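Local coordinates for protein scallop myosin (Argopecten irradians, PDB 1WDC) that serves as the calcium-binding regulatory light chain of molluscan striated muscle myosin, responsible for calcium-dependent regulation of the motor's Mg-ATPase activity, at residues E38-I43 with T57-E62; E107-L112 with G137-V142; E131-G136 with V142-M147. All blocks are in the same frame, centred on the assembly; numbering follows the deposited sequence.

How the contacts relate
Contact 1 belongs to one end of the dumbbell-shaped chain, contacts 2 and 3 to the other; the centres of contacts 1 and 2 lie 38 Å apart, on opposite sides of the chain's centre. Contact 1 is a buried helix-helix touch beside a metal site, combining ionic coordination with apolar packing. Contact 2 is partly buried and sets a helix against a strand through a methyl over an aromatic ring. Contact 3 lies at the surface and joins chain around strand 134-135 to helix 141-149 through proline, phenylalanine, methionine and the hydrocarbon of charged side chains. Contacts 2 and 3 share that helix and neighbouring strands of one small sheet, where Asp140 N probably bonds to Pro133 O.

Contact 1 of 3, residues E38-I43 with T57-E62; sequences EDIKAI and TAMLKE. With MG (magnesium ion), chain D.
Asp39 OD2 binds the magnesium ion at 2.3 Å and also takes a weak hydrogen bond from Ser36 OG. The other carboxylate oxygen, OD1, stays 3.7 Å from the magnesium ion, so the grip is by a single oxygen. Asp28, Asp30 and Asp32 each add a carboxylate oxygen, Phe34 its backbone O, and water 1 completes six ligands. Aspartate suits this place: its short, charged arm brings one oxygen to the metal from the first turn of helix 37-47, with CG beside the backbone N (chi1 -81°).

The loop has the EF-hand helix-loop-helix pattern, in which the last loop ligand already belongs to the outgoing helix, and holds magnesium here; the same aspartates are predicted to bind calcium. The residue after that ligand, Ile40, turns to helix 53-60 and so connects the metal-bearing hand with the next helix of the EF-hand pair. Ile40 and Met59 reach toward each other tip to tip, and Met59 CE settles between the two branches of the isoleucine, 3.6 Å from Ile40 CG2 and 3.7 Å from Ile40 CD1. A beta-branched residue fits here because it offers two methyls at once.

Met59 arrives with CG between its backbone N and carbonyl carbon and a bend at chi3 of -100°, a less usual shape that the flexible thioether chain tolerates and that places CE at Ile40. Leu60 slides past Ile40 in the opposite sense, with Leu60 CD2 at 4.1 Å from Ile40 CD1, a looser touch. Val35 and Leu56 also pack on Ile40, as does an aromatic side chain of another protein chain, while Met59 O accepts a hydrogen bond from an aromatic side chain of another protein chain.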
loop_
_atom_site.group_PDB
_atom_site.type_symbol
_atom_site.label_atom_id
_atom_site.label_comp_id
_atom_site.label_asym_id
_atom_site.label_seq_id
_atom_site.Cartn_x
_atom_site.Cartn_y
_atom_site.Cartn_z
ATOM N N GLU B 38 30.659 -24.544 -25.134
ATOM C CA GLU B 38 31.918 -25.061 -24.654
ATOM C C GLU B 38 32.597 -24.039 -23.761
ATOM O O GLU B 38 33.296 -24.409 -22.845
ATOM C CB GLU B 38 32.828 -25.393 -25.851
ATOM C CG GLU B 38 32.411 -26.612 -26.670
ATOM C CD GLU B 38 31.141 -26.400 -27.498
ATOM O OE1 GLU B 38 31.061 -25.365 -28.205
ATOM O OE2 GLU B 38 30.255 -27.305 -27.488
ATOM N N ASP B 39 32.508 -22.764 -24.133
ATOM C CA ASP B 39 33.113 -21.655 -23.371
ATOM C C ASP B 39 32.468 -21.479 -21.991
ATOM O O ASP B 39 33.152 -21.331 -20.978
ATOM C CB ASP B 39 32.911 -20.344 -24.105
ATOM C CG ASP B 39 33.901 -20.121 -25.209
ATOM O OD1 ASP B 39 35.080 -20.545 -25.141
ATOM O OD2 ASP B 39 33.482 -19.417 -26.122
ATOM N N ILE B 40 31.157 -21.263 -22.021
ATOM C CA ILE B 40 30.327 -21.283 -20.824
ATOM C C ILE B 40 30.665 -22.448 -19.878
ATOM O O ILE B 40 30.777 -22.233 -18.681
ATOM C CB ILE B 40 28.843 -21.342 -21.231
ATOM C CG1 ILE B 40 28.455 -20.078 -21.967
ATOM C CG2 ILE B 40 27.944 -21.485 -20.017
ATOM C CD1 ILE B 40 27.057 -20.164 -22.436
ATOM N N LYS B 41 30.799 -23.675 -20.403
ATOM C CA LYS B 41 31.201 -24.856 -19.616
ATOM C C LYS B 41 32.620 -24.749 -19.084
ATOM O O LYS B 41 32.847 -24.995 -17.904
ATOM C CB LYS B 41 31.097 -26.132 -20.438
ATOM C CG LYS B 41 31.524 -27.424 -19.722
ATOM C CD LYS B 41 30.891 -28.657 -20.408
ATOM C CE LYS B 41 31.455 -29.992 -19.913
ATOM N NZ LYS B 41 32.954 -29.968 -19.860
ATOM N N ALA B 42 33.562 -24.321 -19.916
ATOM C CA ALA B 42 34.923 -24.198 -19.454
ATOM C C ALA B 42 35.026 -23.167 -18.299
ATOM O O ALA B 42 35.589 -23.469 -17.237
ATOM C CB ALA B 42 35.812 -23.814 -20.596
ATOM N N ILE B 43 34.442 -21.973 -18.494
ATOM C CA ILE B 43 34.420 -20.916 -17.472
ATOM C C ILE B 43 33.585 -21.277 -16.232
ATOM O O ILE B 43 34.044 -21.045 -15.127
ATOM C CB ILE B 43 33.943 -19.544 -18.068
ATOM C CG1 ILE B 43 34.328 -18.375 -17.143
ATOM C CG2 ILE B 43 32.433 -19.533 -18.277
ATOM C CD1 ILE B 43 35.685 -18.488 -16.452
ATOM N N THR B 57 22.546 -25.697 -22.709
ATOM C CA THR B 57 21.882 -25.738 -24.003
ATOM C C THR B 57 20.924 -24.595 -24.021
ATOM O O THR B 57 21.047 -23.698 -24.835
ATOM C CB THR B 57 21.075 -27.041 -24.194
ATOM O OG1 THR B 57 21.976 -28.116 -24.491
ATOM C CG2 THR B 57 20.051 -26.881 -25.323
ATOM N N ALA B 58 20.123 -24.532 -22.975
ATOM C CA ALA B 58 19.006 -23.626 -22.936
ATOM C C ALA B 58 19.366 -22.119 -22.829
ATOM O O ALA B 58 18.709 -21.291 -23.462
ATOM C CB ALA B 58 18.057 -24.057 -21.833
ATOM N N MET B 59 20.426 -21.751 -22.109
ATOM C CA MET B 59 20.757 -20.330 -22.008
ATOM C C MET B 59 21.353 -19.805 -23.308
ATOM O O MET B 59 21.299 -18.606 -23.583
ATOM C CB MET B 59 21.684 -20.050 -20.805
ATOM C CG MET B 59 23.030 -20.735 -20.802
ATOM S SD MET B 59 23.874 -20.783 -19.183
ATOM C CE MET B 59 24.980 -19.471 -19.407
ATOM N N LEU B 60 21.787 -20.734 -24.161
ATOM C CA LEU B 60 22.268 -20.420 -25.497
ATOM C C LEU B 60 21.131 -20.222 -26.487
ATOM O O LEU B 60 21.174 -19.343 -27.321
ATOM C CB LEU B 60 23.172 -21.539 -25.989
ATOM C CG LEU B 60 24.624 -21.344 -25.586
ATOM C CD1 LEU B 60 25.475 -22.403 -26.219
ATOM C CD2 LEU B 60 25.084 -19.974 -26.029
ATOM N N LYS B 61 20.088 -21.016 -26.325
ATOM C CA LYS B 61 18.826 -20.853 -27.017
ATOM C C LYS B 61 18.209 -19.487 -26.758
ATOM O O LYS B 61 17.122 -19.199 -27.233
ATOM C CB LYS B 61 17.855 -21.919 -26.529
ATOM C CG LYS B 61 18.069 -23.274 -27.143
ATOM C CD LYS B 61 16.718 -23.919 -27.445
ATOM C CE LYS B 61 15.557 -22.919 -27.346
ATOM N NZ LYS B 61 14.413 -23.476 -26.532
ATOM N N GLU B 62 18.811 -18.707 -25.873
ATOM C CA GLU B 62 18.300 -17.382 -25.590
ATOM C C GLU B 62 18.803 -16.335 -26.581
ATOM O O GLU B 62 18.058 -15.424 -26.931
ATOM C CB GLU B 62 18.612 -16.999 -24.138
ATOM C CG GLU B 62 17.650 -17.647 -23.141
ATOM C CD GLU B 62 17.967 -17.312 -21.690
ATOM O OE1 GLU B 62 18.446 -16.197 -21.434
ATOM O OE2 GLU B 62 17.729 -18.160 -20.798
HETATM MG MG MG D . 34.307 -18.363 -28.005
HETATM O O HOH W 1 33.220 -20.294 -28.967
#

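Contact 2 of 3, residues E107-L112 with G137-V142; sequences EYIKDL and GKFDYV
An apolar CH-pi contact between Ile109 and Phe139 joins helix 106-115 to the short strand 138-139, with two buried residues carrying most of it. Ile109 CG2 sits over one face of the Phe139 ring, 4.3 Å from the ring centroid and 21° off the ring normal. The methyl is displaced toward the rim, so its nearest ring atom is Phe139 CG, 4.0 Å from Ile109 CG2.

Both torsions serve this meeting. With Ile109 CG1 anti to the backbone N (chi1 -170°), the CG2 branch is the one left to face the strand. The phenylalanine ring, likewise carried out opposite its own backbone N (chi1 172°), presents a broad flat face to that methyl. Isoleucine suits a helix surface that must meet such a face, and Phe93 and Leu104 also touch it.

The strand itself pairs with strand 104-105, through backbone bonds of Phe139 with Leu104 and of Gly137 with Ile106. Such a short antiparallel link between two loops is the hallmark of a paired EF-hand lobe, here the C-terminal one, and the Phe139 side chain sets out from it toward helix 106-115. Past the Ile109 contact, the Phe139 ring also meets that of Phe144.

At the margin, Glu107 OE2 comes only to 4.0 Å from Gly137 O, two acceptors that form no bond. Gly137 turns with a positive phi, which favours glycine. Beyond the strand, Asp140 is the N-cap of helix 141-149: its OD1 accepts from Lys143 N and, weakly, from Val142 N.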
loop_
_atom_site.group_PDB
_atom_site.type_symbol
_atom_site.label_atom_id
_atom_site.label_comp_id
_atom_site.label_asym_id
_atom_site.label_seq_id
_atom_site.Cartn_x
_atom_site.Cartn_y
_atom_site.Cartn_z
ATOM N N GLU B 107 8.477 -6.475 11.174
ATOM C CA GLU B 107 7.162 -7.126 11.203
ATOM C C GLU B 107 6.178 -6.403 10.299
ATOM O O GLU B 107 5.271 -6.999 9.743
ATOM C CB GLU B 107 6.587 -7.171 12.628
ATOM C CG GLU B 107 7.573 -6.890 13.737
ATOM C CD GLU B 107 7.747 -5.410 13.982
ATOM O OE1 GLU B 107 6.751 -4.735 14.367
ATOM O OE2 GLU B 107 8.877 -4.923 13.779
ATOM N N TYR B 108 6.357 -5.091 10.193
ATOM C CA TYR B 108 5.520 -4.266 9.342
ATOM C C TYR B 108 5.743 -4.577 7.832
ATOM O O TYR B 108 4.801 -4.952 7.140
ATOM C CB TYR B 108 5.812 -2.805 9.660
ATOM C CG TYR B 108 4.923 -1.842 8.928
ATOM C CD1 TYR B 108 3.573 -2.149 8.661
ATOM C CD2 TYR B 108 5.410 -0.602 8.532
ATOM C CE1 TYR B 108 2.740 -1.225 8.000
ATOM C CE2 TYR B 108 4.584 0.330 7.900
ATOM C CZ TYR B 108 3.266 0.015 7.629
ATOM O OH TYR B 108 2.525 0.942 6.930
ATOM N N ILE B 109 7.001 -4.570 7.371
ATOM C CA ILE B 109 7.264 -4.878 5.965
ATOM C C ILE B 109 6.890 -6.326 5.548
ATOM O O ILE B 109 6.254 -6.494 4.530
ATOM C CB ILE B 109 8.729 -4.514 5.525
ATOM C CG1 ILE B 109 8.837 -4.620 4.003
ATOM C CG2 ILE B 109 9.774 -5.444 6.162
ATOM C CD1 ILE B 109 7.935 -3.673 3.259
ATOM N N LYS B 110 7.052 -7.318 6.426
ATOM C CA LYS B 110 6.574 -8.676 6.114
ATOM C C LYS B 110 5.065 -8.688 5.937
ATOM O O LYS B 110 4.525 -9.374 5.066
ATOM C CB LYS B 110 6.945 -9.675 7.223
ATOM C CG LYS B 110 8.422 -9.806 7.394
ATOM C CD LYS B 110 8.821 -11.101 8.027
ATOM C CE LYS B 110 10.261 -11.420 7.619
ATOM N NZ LYS B 110 10.900 -12.483 8.471
ATOM N N ASP B 111 4.391 -7.933 6.800
ATOM C CA ASP B 111 2.934 -7.919 6.834
ATOM C C ASP B 111 2.367 -7.254 5.588
ATOM O O ASP B 111 1.428 -7.751 4.979
ATOM C CB ASP B 111 2.505 -7.177 8.084
ATOM C CG ASP B 111 1.009 -7.052 8.216
ATOM O OD1 ASP B 111 0.323 -8.090 8.110
ATOM O OD2 ASP B 111 0.545 -5.909 8.510
ATOM N N LEU B 112 3.030 -6.187 5.158
ATOM C CA LEU B 112 2.676 -5.475 3.933
ATOM C C LEU B 112 2.772 -6.388 2.725
ATOM O O LEU B 112 1.794 -6.541 2.023
ATOM C CB LEU B 112 3.603 -4.273 3.738
ATOM C CG LEU B 112 3.312 -3.056 4.600
ATOM C CD1 LEU B 112 4.472 -2.095 4.492
ATOM C CD2 LEU B 112 2.030 -2.414 4.102
ATOM N N GLY B 137 15.630 -5.581 14.668
ATOM C CA GLY B 137 14.222 -5.544 14.339
ATOM C C GLY B 137 13.878 -4.526 13.281
ATOM O O GLY B 137 12.728 -4.385 12.930
ATOM N N LYS B 138 14.887 -3.914 12.678
ATOM C CA LYS B 138 14.681 -2.950 11.591
ATOM C C LYS B 138 15.255 -3.425 10.262
ATOM O O LYS B 138 16.475 -3.412 10.083
ATOM C CB LYS B 138 15.332 -1.598 11.921
ATOM C CG LYS B 138 14.425 -0.639 12.689
ATOM C CD LYS B 138 15.130 -0.095 13.919
ATOM C CE LYS B 138 16.278 0.893 13.580
ATOM N NZ LYS B 138 17.409 0.912 14.599
ATOM N N PHE B 139 14.368 -3.468 9.276
ATOM C CA PHE B 139 14.714 -3.664 7.867
ATOM C C PHE B 139 15.238 -2.360 7.220
ATOM O O PHE B 139 14.595 -1.302 7.310
ATOM C CB PHE B 139 13.456 -4.199 7.158
ATOM C CG PHE B 139 13.561 -4.289 5.658
ATOM C CD1 PHE B 139 13.994 -5.463 5.054
ATOM C CD2 PHE B 139 13.043 -3.270 4.859
ATOM C CE1 PHE B 139 13.902 -5.620 3.707
ATOM C CE2 PHE B 139 12.936 -3.413 3.504
ATOM C CZ PHE B 139 13.360 -4.590 2.915
ATOM N N ASP B 140 16.449 -2.422 6.658
ATOM C CA ASP B 140 17.086 -1.283 5.992
ATOM C C ASP B 140 16.701 -1.201 4.479
ATOM O O ASP B 140 17.437 -1.639 3.597
ATOM C CB ASP B 140 18.619 -1.383 6.199
ATOM C CG ASP B 140 19.385 -0.144 5.715
ATOM O OD1 ASP B 140 18.820 0.685 4.985
ATOM O OD2 ASP B 140 20.576 0.002 6.043
ATOM N N TYR B 141 15.619 -0.490 4.182
ATOM C CA TYR B 141 15.127 -0.417 2.824
ATOM C C TYR B 141 16.001 0.409 1.896
ATOM O O TYR B 141 15.852 0.346 0.675
ATOM C CB TYR B 141 13.690 0.076 2.792
ATOM C CG TYR B 141 13.463 1.523 3.198
ATOM C CD1 TYR B 141 13.748 2.575 2.307
ATOM C CD2 TYR B 141 12.892 1.849 4.446
ATOM C CE1 TYR B 141 13.521 3.902 2.669
ATOM C CE2 TYR B 141 12.609 3.181 4.782
ATOM C CZ TYR B 141 12.948 4.188 3.892
ATOM O OH TYR B 141 12.693 5.494 4.176
ATOM N N VAL B 142 16.857 1.249 2.454
ATOM C CA VAL B 142 17.712 2.028 1.590
ATOM C C VAL B 142 18.758 1.063 1.042
ATOM O O VAL B 142 18.972 1.002 -0.168
ATOM C CB VAL B 142 18.385 3.198 2.323
ATOM C CG1 VAL B 142 19.264 3.930 1.383
ATOM C CG2 VAL B 142 17.358 4.162 2.846
#

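Contact 3 of 3, residues E131-G136 with V142-M147; sequences EAPVEG and VKFTAM
Met147 folds its thioether across Glu131 at about a right angle, CG opposite the backbone N (chi1 152°) and the chain bent at chi3, 125°. That bend brings Met147 CE to 3.2 Å from Glu131 CB, a tight approach that may partly reflect the model. Glu131 itself bends at chi2, so that its aliphatic CB and CG face the methionine while the carboxylate leads away; the glutamate thus serves here as a hydrocarbon. Aromatic side chains of another protein chain pack on Glu131 and on Met147.

One turn earlier on helix 141-149, Lys143 and Phe144 receive the Pro133 ring. Pro133 CG is 3.7 Å from Phe144 N and 3.9 Å from Lys143 CB, whereas Pro133 CD meets Phe144 CB at 3.8 Å and stands at the aromatic ring's edge. Phe144 CG lies opposite its backbone N (chi1 179°), and Ala132 CB is 4.4 Å from Phe144 CD1. Lys143 adds only its CB, bending at chi2 and chi3 to carry the ammonium group away. Replacing Pro133 by an alanine would probably leave a gap beside Phe144 CB and its ring edge, and set the chain before strand 134-135 freer to turn.

Joining this part of the EF-hand lobe to the helix, these touches are mostly between carbon atoms and the thioether: the contact is van der Waals and hydrophobic, without the charged ends of Glu131 and Lys143.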
loop_
_atom_site.group_PDB
_atom_site.type_symbol
_atom_site.label_atom_id
_atom_site.label_comp_id
_atom_site.label_asym_id
_atom_site.label_seq_id
_atom_site.Cartn_x
_atom_site.Cartn_y
_atom_site.Cartn_z
ATOM N N GLU B 131 17.902 -12.599 2.094
ATOM C CA GLU B 131 18.948 -11.700 1.643
ATOM C C GLU B 131 18.989 -10.335 2.356
ATOM O O GLU B 131 20.055 -9.712 2.445
ATOM C CB GLU B 131 18.814 -11.522 0.134
ATOM C CG GLU B 131 20.092 -11.856 -0.644
ATOM C CD GLU B 131 20.700 -13.217 -0.273
ATOM O OE1 GLU B 131 19.952 -14.224 -0.211
ATOM O OE2 GLU B 131 21.936 -13.280 -0.072
ATOM N N ALA B 132 17.898 -10.029 3.062
ATOM C CA ALA B 132 17.567 -8.677 3.525
ATOM C C ALA B 132 18.448 -8.148 4.677
ATOM O O ALA B 132 18.749 -8.874 5.639
ATOM C CB ALA B 132 16.100 -8.630 3.929
ATOM N N PRO B 133 18.839 -6.858 4.607
ATOM C CA PRO B 133 19.556 -6.241 5.715
ATOM C C PRO B 133 18.584 -5.889 6.890
ATOM O O PRO B 133 17.749 -4.985 6.758
ATOM C CB PRO B 133 20.164 -5.005 5.063
ATOM C CG PRO B 133 19.245 -4.712 3.854
ATOM C CD PRO B 133 18.253 -5.820 3.745
ATOM N N VAL B 134 18.575 -6.753 7.920
ATOM C CA VAL B 134 17.771 -6.606 9.142
ATOM C C VAL B 134 18.664 -6.615 10.399
ATOM O O VAL B 134 19.585 -7.430 10.499
ATOM C CB VAL B 134 16.751 -7.731 9.257
ATOM C CG1 VAL B 134 15.888 -7.529 10.470
ATOM C CG2 VAL B 134 15.885 -7.764 8.030
ATOM N N GLU B 135 18.491 -5.597 11.255
ATOM C CA GLU B 135 19.262 -5.427 12.506
ATOM C C GLU B 135 18.410 -4.798 13.589
ATOM O O GLU B 135 17.866 -3.721 13.397
ATOM C CB GLU B 135 20.482 -4.528 12.301
ATOM C CG GLU B 135 21.203 -4.211 13.604
ATOM C CD GLU B 135 22.693 -4.570 13.592
ATOM O OE1 GLU B 135 23.053 -5.762 13.813
ATOM O OE2 GLU B 135 23.509 -3.634 13.446
ATOM N N GLY B 136 18.406 -5.389 14.771
ATOM C CA GLY B 136 17.614 -4.811 15.836
ATOM C C GLY B 136 16.165 -4.630 15.421
ATOM O O GLY B 136 15.551 -3.623 15.746
ATOM N N VAL B 142 16.857 1.249 2.454
ATOM C CA VAL B 142 17.712 2.028 1.590
ATOM C C VAL B 142 18.758 1.063 1.042
ATOM O O VAL B 142 18.972 1.002 -0.168
ATOM C CB VAL B 142 18.385 3.198 2.323
ATOM C CG1 VAL B 142 19.264 3.930 1.383
ATOM C CG2 VAL B 142 17.358 4.162 2.846
ATOM N N LYS B 143 19.233 0.163 1.900
ATOM C CA LYS B 143 20.295 -0.743 1.513
ATOM C C LYS B 143 19.757 -1.843 0.692
ATOM O O LYS B 143 20.465 -2.380 -0.130
ATOM C CB LYS B 143 20.990 -1.357 2.718
ATOM C CG LYS B 143 22.408 -0.840 2.911
ATOM C CD LYS B 143 22.988 -0.223 1.590
ATOM C CE LYS B 143 22.813 1.320 1.521
ATOM N NZ LYS B 143 22.845 1.893 0.118
ATOM N N PHE B 144 18.603 -2.339 1.100
ATOM C CA PHE B 144 17.900 -3.337 0.325
ATOM C C PHE B 144 17.625 -2.859 -1.122
ATOM O O PHE B 144 17.713 -3.639 -2.070
ATOM C CB PHE B 144 16.593 -3.685 1.017
ATOM C CG PHE B 144 15.773 -4.690 0.269
ATOM C CD1 PHE B 144 16.029 -6.046 0.399
ATOM C CD2 PHE B 144 14.724 -4.281 -0.557
ATOM C CE1 PHE B 144 15.239 -6.980 -0.276
ATOM C CE2 PHE B 144 13.945 -5.207 -1.225
ATOM C CZ PHE B 144 14.198 -6.552 -1.085
ATOM N N THR B 145 17.232 -1.604 -1.291
ATOM C CA THR B 145 16.995 -1.073 -2.625
ATOM C C THR B 145 18.264 -1.085 -3.485
ATOM O O THR B 145 18.217 -1.555 -4.620
ATOM C CB THR B 145 16.419 0.349 -2.553
ATOM O OG1 THR B 145 15.170 0.325 -1.841
ATOM C CG2 THR B 145 16.198 0.898 -3.938
ATOM N N ALA B 146 19.386 -0.592 -2.950
ATOM C CA ALA B 146 20.689 -0.730 -3.595
ATOM C C ALA B 146 21.026 -2.189 -3.982
ATOM O O ALA B 146 21.304 -2.471 -5.138
ATOM C CB ALA B 146 21.756 -0.162 -2.699
ATOM N N MET B 147 20.858 -3.117 -3.043
ATOM C CA MET B 147 21.007 -4.549 -3.281
ATOM C C MET B 147 20.131 -5.047 -4.412
ATOM O O MET B 147 20.527 -5.930 -5.162
ATOM C CB MET B 147 20.659 -5.340 -2.017
ATOM C CG MET B 147 20.139 -6.752 -2.284
ATOM S SD MET B 147 20.291 -7.882 -0.863
ATOM C CE MET B 147 18.626 -8.408 -0.714
#